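Local coordinates for putative PII-like nitrogen regulatory protein (Shewanella baltica, PDB 3CE8) that is of unknown function but is probably related to the trimeric PII nitrogen regulatory proteins, which sense and signal nitrogen status, at residues M20-I34 with V100-Y114. Residues are numbered along the deposited sequence; the frame is centred on the assembly and turned at random.
Sequences MSTEQLLVLIAQNDI and VCKHNPCRYWIMPIY
Strands 23-31 and 106-112 lie side by side, antiparallel, in a four-stranded sheet, and Val-27 meets Trp-109 across their middle. Val-27 N gives a nearly straight bond to Trp-109 O (2.7 Å, 173°), and Trp-109 N returns one to Val-27 O. Leu-25 and Met-111 exchange the same two bonds further along, whereas beyond Trp-109 Ile-29 N still bonds to Arg-107 O, but the return bond from Arg-107 N to Ile-29 O is weak.

With chi1 at 60° the indole of Trp-109 swings back over its hydrogen-bonded partner, and Val-27 CB sits 3.8 Å from the centroid of the five-membered ring, over its face, a CH-pi contact. A compact, branched valine suits this place because Val-27 CG1 also reaches the six-membered ring, 3.5 Å from Trp-109 CZ2. Ile-29 CG1 comes obliquely near Trp-109 CH2. Trp-109 NE1 is buried here without a polar partner.

Two helices pack on the other face of this ferredoxin-like sheet, consistent with a PII-like fold, the side of Leu-26, Leu-28, Tyr-108 and Ile-110. Leu-26 CD1 reaches Tyr-108 CD2 at 3.6 Å, and its side chain also touches helix 90-100. Gln-24, its chain extended beyond CG, lays its amide against Ile-110 CG2, 3.5 Å from Gln-24 CD, while NE2 is hydrogen-bonded to Gln-90 and His-85. Residues 106-110 pair in turn with a strand of the second subunit, continuing the sheet between chains.

Past the strands, Ile-34 pushes CD1 to 3.4 Å from Cys-106 SG, an apolar fit for a buried thiol. At the opposite end a water accepts from Ile-113 N and lies within hydrogen-bonding distance of Glu-23 O (2.6 Å) and Ser-21 O, linking the two backbones just beyond the paired strands.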
HETATM    1  N   MSE A  20     -11.614  -7.214  13.817  1.00 51.33           N
HETATM    2  CA  MSE A  20     -11.474  -6.389  12.565  1.00 51.93           C
HETATM    3  C   MSE A  20     -12.268  -5.056  12.629  1.00 52.06           C
HETATM    4  O   MSE A  20     -12.941  -4.773  13.631  1.00 55.25           O
HETATM    5  CB  MSE A  20     -11.866  -7.201  11.313  1.00 52.30           C
HETATM    6  CG  MSE A  20     -11.143  -6.747  10.023  1.00 51.24           C
HETATM    7 SE   MSE A  20      -9.168  -7.220   9.900  0.75 55.28          SE
HETATM    8  CE  MSE A  20      -9.249  -9.187   9.592  1.00 57.44           C
ATOM      9  N   SER A  21     -12.211  -4.280  11.538  1.00 49.24           N
ATOM     10  CA  SER A  21     -12.785  -2.879  11.465  1.00 46.01           C
ATOM     11  C   SER A  21     -13.937  -2.586  10.461  1.00 44.11           C
ATOM     12  O   SER A  21     -14.120  -3.257   9.413  1.00 45.46           O
ATOM     13  CB  SER A  21     -11.619  -1.894  11.193  1.00 45.58           C
ATOM     14  OG  SER A  21     -11.939  -0.526  11.406  1.00 38.84           O
ATOM     15  N   THR A  22     -14.723  -1.570  10.822  1.00 39.67           N
ATOM     16  CA  THR A  22     -15.822  -1.090   9.975  1.00 35.47           C
ATOM     17  C   THR A  22     -15.235  -0.135   8.922  1.00 31.17           C
ATOM     18  O   THR A  22     -15.908   0.258   7.986  1.00 28.42           O
ATOM     19  CB  THR A  22     -16.905  -0.384  10.775  1.00 35.58           C
ATOM     20  OG1 THR A  22     -16.314   0.707  11.496  1.00 34.45           O
ATOM     21  CG2 THR A  22     -17.612  -1.380  11.732  1.00 37.20           C
ATOM     22  N   GLU A  23     -13.964   0.217   9.117  1.00 28.57           N
ATOM     23  CA  GLU A  23     -13.182   1.028   8.143  1.00 27.49           C
ATOM     24  C   GLU A  23     -12.422   0.083   7.257  1.00 25.72           C
ATOM     25  O   GLU A  23     -11.916  -0.964   7.681  1.00 26.06           O
ATOM     26  CB  GLU A  23     -12.162   1.985   8.769  1.00 27.13           C
ATOM     27  CG  GLU A  23     -12.772   3.160   9.499  1.00 32.02           C
ATOM     28  CD  GLU A  23     -13.436   4.171   8.585  1.00 31.04           C
ATOM     29  OE1 GLU A  23     -12.828   4.553   7.564  1.00 37.88           O
ATOM     30  OE2 GLU A  23     -14.554   4.614   8.918  1.00 35.24           O
ATOM     31  N   GLN A  24     -12.357   0.463   6.003  1.00 23.64           N
ATOM     32  CA  GLN A  24     -11.645  -0.334   5.024  1.00 23.08           C
ATOM     33  C   GLN A  24     -11.025   0.603   3.993  1.00 21.99           C
ATOM     34  O   GLN A  24     -11.435   1.744   3.863  1.00 21.08           O
ATOM     35  CB  GLN A  24     -12.578  -1.380   4.417  1.00 23.65           C
ATOM     36  CG  GLN A  24     -13.798  -0.800   3.781  1.00 26.80           C
ATOM     37  CD  GLN A  24     -14.719  -1.860   3.204  1.00 31.01           C
ATOM     38  OE1 GLN A  24     -14.789  -2.986   3.725  1.00 21.90           O
ATOM     39  NE2 GLN A  24     -15.454  -1.492   2.115  1.00 26.52           N
ATOM     40  N   LEU A  25     -10.005   0.116   3.313  1.00 20.78           N
ATOM     41  CA  LEU A  25      -9.259   0.921   2.354  1.00 21.00           C
ATOM     42  C   LEU A  25      -9.576   0.588   0.901  1.00 20.45           C
ATOM     43  O   LEU A  25      -9.416  -0.530   0.488  1.00 24.40           O
ATOM     44  CB  LEU A  25      -7.750   0.711   2.611  1.00 21.16           C
ATOM     45  CG  LEU A  25      -6.769   1.627   1.889  1.00 18.98           C
ATOM     46  CD1 LEU A  25      -6.938   3.035   2.456  1.00 15.42           C
ATOM     47  CD2 LEU A  25      -5.303   1.105   1.988  1.00 16.88           C
ATOM     48  N   LEU A  26     -10.059   1.551   0.144  1.00 19.70           N
ATOM     49  CA  LEU A  26     -10.243   1.341  -1.294  1.00 20.81           C
ATOM     50  C   LEU A  26      -9.002   1.786  -2.005  1.00 20.97           C
ATOM     51  O   LEU A  26      -8.515   2.888  -1.786  1.00 21.91           O
ATOM     52  CB  LEU A  26     -11.422   2.143  -1.858  1.00 21.84           C
ATOM     53  CG  LEU A  26     -11.596   2.139  -3.379  1.00 21.42           C
ATOM     54  CD1 LEU A  26     -11.982   0.770  -3.932  1.00 15.43           C
ATOM     55  CD2 LEU A  26     -12.678   3.141  -3.661  1.00 21.64           C
ATOM     56  N   VAL A  27      -8.452   0.875  -2.789  1.00 21.20           N
ATOM     57  CA  VAL A  27      -7.286   1.176  -3.639  1.00 21.05           C
ATOM     58  C   VAL A  27      -7.771   1.076  -5.063  1.00 21.63           C
ATOM     59  O   VAL A  27      -8.393   0.089  -5.484  1.00 20.77           O
ATOM     60  CB  VAL A  27      -6.095   0.226  -3.455  1.00 20.40           C
ATOM     61  CG1 VAL A  27      -4.990   0.615  -4.444  1.00 13.26           C
ATOM     62  CG2 VAL A  27      -5.611   0.268  -2.003  1.00 17.37           C
ATOM     63  N   LEU A  28      -7.483   2.142  -5.784  1.00 22.92           N
ATOM     64  CA  LEU A  28      -7.978   2.360  -7.158  1.00 22.32           C
ATOM     65  C   LEU A  28      -6.849   2.799  -8.076  1.00 21.50           C
ATOM     66  O   LEU A  28      -6.147   3.757  -7.776  1.00 21.57           O
ATOM     67  CB  LEU A  28      -9.076   3.438  -7.079  1.00 21.68           C
ATOM     68  CG  LEU A  28      -9.678   3.998  -8.358  1.00 27.92           C
ATOM     69  CD1 LEU A  28     -10.501   2.955  -9.117  1.00 31.88           C
ATOM     70  CD2 LEU A  28     -10.530   5.188  -7.967  1.00 29.61           C
ATOM     71  N   ILE A  29      -6.649   2.046  -9.156  1.00 21.15           N
ATOM     72  CA  ILE A  29      -5.595   2.333 -10.142  1.00 20.87           C
ATOM     73  C   ILE A  29      -6.267   2.978 -11.339  1.00 22.33           C
ATOM     74  O   ILE A  29      -6.830   2.302 -12.195  1.00 22.99           O
ATOM     75  CB  ILE A  29      -4.803   1.067 -10.553  1.00 20.96           C
ATOM     76  CG1 ILE A  29      -4.289   0.347  -9.303  1.00 21.08           C
ATOM     77  CG2 ILE A  29      -3.654   1.406 -11.461  1.00 13.39           C
ATOM     78  CD1 ILE A  29      -3.613   1.274  -8.333  1.00 25.23           C
ATOM     79  N   ALA A  30      -6.172   4.304 -11.355  1.00 22.95           N
ATOM     80  CA  ALA A  30      -6.824   5.192 -12.309  1.00 22.46           C
ATOM     81  C   ALA A  30      -5.888   5.738 -13.346  1.00 25.35           C
ATOM     82  O   ALA A  30      -4.709   6.021 -13.114  1.00 27.79           O
ATOM     83  CB  ALA A  30      -7.480   6.354 -11.563  1.00 21.03           C
ATOM     84  N   GLN A  31      -6.457   5.945 -14.511  1.00 26.49           N
ATOM     85  CA  GLN A  31      -5.683   6.478 -15.629  1.00 27.83           C
ATOM     86  C   GLN A  31      -5.500   7.951 -15.357  1.00 26.39           C
ATOM     87  O   GLN A  31      -6.323   8.572 -14.717  1.00 25.71           O
ATOM     88  CB  GLN A  31      -6.390   6.202 -16.948  1.00 28.93           C
ATOM     89  CG  GLN A  31      -7.081   4.826 -16.940  1.00 36.75           C
ATOM     90  CD  GLN A  31      -7.417   4.336 -18.316  1.00 45.08           C
ATOM     91  OE1 GLN A  31      -6.574   4.383 -19.217  1.00 45.13           O
ATOM     92  NE2 GLN A  31      -8.642   3.824 -18.487  1.00 49.93           N
ATOM     93  N   ASN A  32      -4.384   8.486 -15.809  1.00 27.41           N
ATOM     94  CA  ASN A  32      -4.021   9.884 -15.514  1.00 28.70           C
ATOM     95  C   ASN A  32      -5.018  10.930 -15.985  1.00 28.33           C
ATOM     96  O   ASN A  32      -5.109  12.003 -15.400  1.00 28.66           O
ATOM     97  CB  ASN A  32      -2.600  10.227 -16.005  1.00 29.81           C
ATOM     98  CG  ASN A  32      -1.505   9.597 -15.117  1.00 34.49           C
ATOM     99  OD1 ASN A  32      -1.705   9.360 -13.916  1.00 39.27           O
ATOM    100  ND2 ASN A  32      -0.341   9.347 -15.706  1.00 40.13           N
ATOM    101  N   ASP A  33      -5.806  10.587 -16.993  1.00 27.64           N
ATOM    102  CA  ASP A  33      -6.777  11.538 -17.565  1.00 27.42           C
ATOM    103  C   ASP A  33      -8.056  11.756 -16.724  1.00 26.54           C
ATOM    104  O   ASP A  33      -8.638  12.850 -16.733  1.00 26.50           O
ATOM    105  CB  ASP A  33      -7.095  11.223 -19.042  1.00 27.76           C
ATOM    106  CG  ASP A  33      -7.665   9.835 -19.250  1.00 30.55           C
ATOM    107  OD1 ASP A  33      -8.050   9.185 -18.253  1.00 37.11           O
ATOM    108  OD2 ASP A  33      -7.728   9.401 -20.421  1.00 31.60           O
ATOM    109  N   ILE A  34      -8.467  10.742 -15.974  1.00 25.17           N
ATOM    110  CA  ILE A  34      -9.697  10.862 -15.144  1.00 24.05           C
ATOM    111  C   ILE A  34      -9.331  11.161 -13.704  1.00 23.25           C
ATOM    112  O   ILE A  34     -10.173  11.137 -12.811  1.00 22.99           O
ATOM    113  CB  ILE A  34     -10.633   9.616 -15.171  1.00 23.67           C
ATOM    114  CG1 ILE A  34      -9.881   8.362 -14.705  1.00 24.42           C
ATOM    115  CG2 ILE A  34     -11.251   9.445 -16.530  1.00 22.44           C
ATOM    116  CD1 ILE A  34     -10.772   7.144 -14.429  1.00 23.67           C
ATOM    117  N   VAL A 100     -17.382   8.099 -12.918  1.00 21.76           N
ATOM    118  CA  VAL A 100     -16.269   8.884 -13.505  1.00 23.28           C
ATOM    119  C   VAL A 100     -15.463   8.023 -14.459  1.00 23.11           C
ATOM    120  O   VAL A 100     -14.775   8.533 -15.353  1.00 23.59           O
ATOM    121  CB  VAL A 100     -15.342   9.527 -12.442  1.00 23.34           C
ATOM    122  CG1 VAL A 100     -16.151  10.415 -11.496  1.00 25.97           C
ATOM    123  CG2 VAL A 100     -14.631   8.487 -11.659  1.00 25.57           C
ATOM    124  N   CYS A 101     -15.626   6.715 -14.285  1.00 22.52           N
ATOM    125  CA  CYS A 101     -14.890   5.702 -15.072  1.00 22.70           C
ATOM    126  C   CYS A 101     -15.694   5.161 -16.198  1.00 22.88           C
ATOM    127  O   CYS A 101     -15.306   4.174 -16.806  1.00 21.90           O
ATOM    128  CB  CYS A 101     -14.552   4.499 -14.227  1.00 22.19           C
ATOM    129  SG  CYS A 101     -13.549   4.906 -12.844  1.00 24.92           S
ATOM    130  N   LYS A 102     -16.838   5.801 -16.419  1.00 23.56           N
ATOM    131  CA  LYS A 102     -17.815   5.396 -17.455  1.00 23.56           C
ATOM    132  C   LYS A 102     -17.047   4.876 -18.658  1.00 23.69           C
ATOM    133  O   LYS A 102     -17.332   3.796 -19.175  1.00 23.86           O
ATOM    134  CB  LYS A 102     -18.763   6.577 -17.863  1.00 22.93           C
ATOM    135  CG  LYS A 102     -20.020   6.240 -18.699  1.00 20.35           C
ATOM    136  CD  LYS A 102     -20.863   7.537 -19.070  1.00 16.75           C
ATOM    137  N   HIS A 103     -16.017   5.618 -19.041  1.00 23.82           N
ATOM    138  CA  HIS A 103     -15.315   5.322 -20.282  1.00 25.25           C
ATOM    139  C   HIS A 103     -13.847   4.936 -20.115  1.00 24.65           C
ATOM    140  O   HIS A 103     -13.158   4.661 -21.109  1.00 25.14           O
ATOM    141  CB  HIS A 103     -15.439   6.522 -21.255  1.00 26.94           C
ATOM    142  CG  HIS A 103     -16.849   6.851 -21.673  1.00 30.83           C
ATOM    143  ND1 HIS A 103     -17.474   6.241 -22.745  1.00 32.46           N
ATOM    144  CD2 HIS A 103     -17.735   7.758 -21.189  1.00 33.84           C
ATOM    145  CE1 HIS A 103     -18.690   6.741 -22.885  1.00 33.47           C
ATOM    146  NE2 HIS A 103     -18.874   7.663 -21.954  1.00 34.85           N
ATOM    147  N   ASN A 104     -13.386   4.928 -18.864  1.00 23.52           N
ATOM    148  CA  ASN A 104     -11.991   4.592 -18.506  1.00 21.85           C
ATOM    149  C   ASN A 104     -11.921   3.600 -17.374  1.00 20.41           C
ATOM    150  O   ASN A 104     -11.811   3.999 -16.234  1.00 19.79           O
ATOM    151  CB  ASN A 104     -11.225   5.821 -18.029  1.00 22.23           C
ATOM    152  CG  ASN A 104     -11.100   6.865 -19.075  1.00 25.91           C
ATOM    153  OD1 ASN A 104     -12.069   7.570 -19.383  1.00 27.27           O
ATOM    154  ND2 ASN A 104      -9.891   7.018 -19.610  1.00 29.31           N
ATOM    155  N   PRO A 105     -11.960   2.309 -17.685  1.00 19.80           N
ATOM    156  CA  PRO A 105     -11.939   1.337 -16.615  1.00 19.43           C
ATOM    157  C   PRO A 105     -10.764   1.450 -15.693  1.00 19.83           C
ATOM    158  O   PRO A 105      -9.650   1.741 -16.106  1.00 19.51           O
ATOM    159  CB  PRO A 105     -11.945   0.005 -17.341  1.00 20.61           C
ATOM    160  CG  PRO A 105     -12.643   0.318 -18.682  1.00 21.21           C
ATOM    161  CD  PRO A 105     -12.237   1.711 -19.007  1.00 19.87           C
ATOM    162  N   CYS A 106     -11.084   1.247 -14.426  1.00 21.20           N
ATOM    163  CA  CYS A 106     -10.125   1.309 -13.328  1.00 23.97           C
ATOM    164  C   CYS A 106     -10.120   0.109 -12.424  1.00 23.27           C
ATOM    165  O   CYS A 106     -11.135  -0.280 -11.874  1.00 24.98           O
ATOM    166  CB  CYS A 106     -10.367   2.553 -12.481  1.00 23.61           C
ATOM    167  SG  CYS A 106      -9.983   4.002 -13.511  1.00 40.87           S
ATOM    168  N   ARG A 107      -8.948  -0.475 -12.278  1.00 22.26           N
ATOM    169  CA  ARG A 107      -8.801  -1.583 -11.356  1.00 21.58           C
ATOM    170  C   ARG A 107      -8.929  -1.094  -9.947  1.00 19.88           C
ATOM    171  O   ARG A 107      -8.568   0.031  -9.626  1.00 18.89           O
ATOM    172  CB  ARG A 107      -7.485  -2.325 -11.517  1.00 22.64           C
ATOM    173  CG  ARG A 107      -7.637  -3.529 -12.407  1.00 33.37           C
ATOM    174  CD  ARG A 107      -6.490  -4.517 -12.193  1.00 48.23           C
ATOM    175  NE  ARG A 107      -6.964  -5.896 -12.265  1.00 55.08           N
ATOM    176  CZ  ARG A 107      -7.465  -6.538 -11.210  1.00 59.99           C
ATOM    177  NH1 ARG A 107      -7.554  -5.908 -10.025  1.00 54.74           N
ATOM    178  NH2 ARG A 107      -7.887  -7.796 -11.347  1.00 59.42           N
ATOM    179  N   TYR A 108      -9.504  -1.936  -9.110  1.00 18.12           N
ATOM    180  CA  TYR A 108      -9.580  -1.591  -7.700  1.00 18.23           C
ATOM    181  C   TYR A 108      -9.588  -2.803  -6.818  1.00 18.40           C
ATOM    182  O   TYR A 108      -9.813  -3.927  -7.253  1.00 18.11           O
ATOM    183  CB  TYR A 108     -10.833  -0.775  -7.384  1.00 18.63           C
ATOM    184  CG  TYR A 108     -12.082  -1.628  -7.292  1.00 17.81           C
ATOM    185  CD1 TYR A 108     -12.744  -2.036  -8.419  1.00 24.68           C
ATOM    186  CD2 TYR A 108     -12.580  -2.035  -6.073  1.00 23.01           C
ATOM    187  CE1 TYR A 108     -13.892  -2.837  -8.350  1.00 25.14           C
ATOM    188  CE2 TYR A 108     -13.720  -2.836  -5.986  1.00 23.98           C
ATOM    189  CZ  TYR A 108     -14.373  -3.235  -7.124  1.00 25.67           C
ATOM    190  OH  TYR A 108     -15.506  -4.030  -7.057  1.00 25.56           O
ATOM    191  N   TRP A 109      -9.271  -2.527  -5.572  1.00 18.56           N
ATOM    192  CA  TRP A 109      -9.360  -3.518  -4.512  1.00 18.73           C
ATOM    193  C   TRP A 109      -9.599  -2.858  -3.172  1.00 18.31           C
ATOM    194  O   TRP A 109      -9.386  -1.686  -3.010  1.00 19.05           O
ATOM    195  CB  TRP A 109      -8.208  -4.527  -4.501  1.00 19.49           C
ATOM    196  CG  TRP A 109      -6.891  -3.963  -4.341  1.00 21.96           C
ATOM    197  CD1 TRP A 109      -6.203  -3.780  -3.179  1.00 21.11           C
ATOM    198  CD2 TRP A 109      -6.034  -3.517  -5.397  1.00 27.95           C
ATOM    199  NE1 TRP A 109      -4.954  -3.210  -3.448  1.00 20.01           N
ATOM    200  CE2 TRP A 109      -4.835  -3.030  -4.797  1.00 24.74           C
ATOM    201  CE3 TRP A 109      -6.168  -3.461  -6.796  1.00 26.24           C
ATOM    202  CZ2 TRP A 109      -3.790  -2.502  -5.536  1.00 23.08           C
ATOM    203  CZ3 TRP A 109      -5.111  -2.930  -7.542  1.00 26.13           C
ATOM    204  CH2 TRP A 109      -3.937  -2.460  -6.902  1.00 24.93           C
ATOM    205  N   ILE A 110     -10.192  -3.632  -2.270  1.00 18.84           N
ATOM    206  CA  ILE A 110     -10.599  -3.158  -0.938  1.00 19.28           C
ATOM    207  C   ILE A 110      -9.948  -4.048   0.067  1.00 20.03           C
ATOM    208  O   ILE A 110      -9.971  -5.275  -0.043  1.00 19.28           O
ATOM    209  CB  ILE A 110     -12.158  -3.187  -0.733  1.00 20.21           C
ATOM    210  CG1 ILE A 110     -12.874  -2.360  -1.836  1.00 18.76           C
ATOM    211  CG2 ILE A 110     -12.493  -2.672   0.649  1.00 19.18           C
ATOM    212  CD1 ILE A 110     -14.355  -2.266  -1.688  1.00 21.70           C
HETATM  213  N   MSE A 111      -9.303  -3.414   1.028  1.00 22.20           N
HETATM  214  CA  MSE A 111      -8.538  -4.144   2.037  1.00 22.96           C
HETATM  215  C   MSE A 111      -9.016  -3.806   3.405  1.00 23.32           C
HETATM  216  O   MSE A 111      -9.468  -2.699   3.656  1.00 23.69           O
HETATM  217  CB  MSE A 111      -7.073  -3.764   1.956  1.00 23.41           C
HETATM  218  CG  MSE A 111      -6.609  -3.741   0.527  1.00 26.80           C
HETATM  219 SE   MSE A 111      -4.737  -3.431   0.314  0.75 22.90          SE
HETATM  220  CE  MSE A 111      -4.141  -5.092   1.030  1.00  5.80           C
ATOM    221  N   PRO A 112      -8.903  -4.767   4.301  1.00 23.80           N
ATOM    222  CA  PRO A 112      -9.313  -4.504   5.639  1.00 24.87           C
ATOM    223  C   PRO A 112      -8.273  -3.731   6.395  1.00 26.05           C
ATOM    224  O   PRO A 112      -7.056  -3.817   6.116  1.00 27.28           O
ATOM    225  CB  PRO A 112      -9.465  -5.901   6.226  1.00 25.28           C
ATOM    226  CG  PRO A 112      -8.505  -6.723   5.477  1.00 25.08           C
ATOM    227  CD  PRO A 112      -8.384  -6.128   4.122  1.00 23.27           C
ATOM    228  N   ILE A 113      -8.812  -2.957   7.333  1.00 26.61           N
ATOM    229  CA  ILE A 113      -8.079  -2.113   8.290  1.00 25.31           C
ATOM    230  C   ILE A 113      -8.418  -2.568   9.688  1.00 24.66           C
ATOM    231  O   ILE A 113      -9.580  -2.651  10.037  1.00 24.49           O
ATOM    232  CB  ILE A 113      -8.529  -0.660   8.227  1.00 24.77           C
ATOM    233  CG1 ILE A 113      -8.136  -0.049   6.895  1.00 26.11           C
ATOM    234  CG2 ILE A 113      -7.928   0.117   9.394  1.00 27.07           C
ATOM    235  CD1 ILE A 113      -6.791  -0.498   6.451  1.00 36.11           C
ATOM    236  N   TYR A 114      -7.414  -2.843  10.498  1.00 24.44           N
ATOM    237  CA  TYR A 114      -7.692  -3.281  11.872  1.00 25.10           C
ATOM    238  C   TYR A 114      -8.047  -2.076  12.694  1.00 24.07           C
ATOM    239  O   TYR A 114      -8.914  -2.077  13.544  1.00 22.56           O
ATOM    240  CB  TYR A 114      -6.474  -3.820  12.571  1.00 25.50           C
ATOM    241  CG  TYR A 114      -6.166  -5.267  12.384  1.00 31.20           C
ATOM    242  CD1 TYR A 114      -7.167  -6.196  12.144  1.00 34.22           C
ATOM    243  CD2 TYR A 114      -4.882  -5.730  12.621  1.00 39.05           C
ATOM    244  CE1 TYR A 114      -6.863  -7.573  12.053  1.00 34.89           C
ATOM    245  CE2 TYR A 114      -4.564  -7.075  12.544  1.00 43.91           C
ATOM    246  CZ  TYR A 114      -5.543  -7.997  12.277  1.00 43.49           C
ATOM    247  OH  TYR A 114      -5.122  -9.324  12.214  1.00 53.45           O
TER
HETATM  248  O   HOH W   1     -11.940  -3.578   7.772  1.00 60.79           O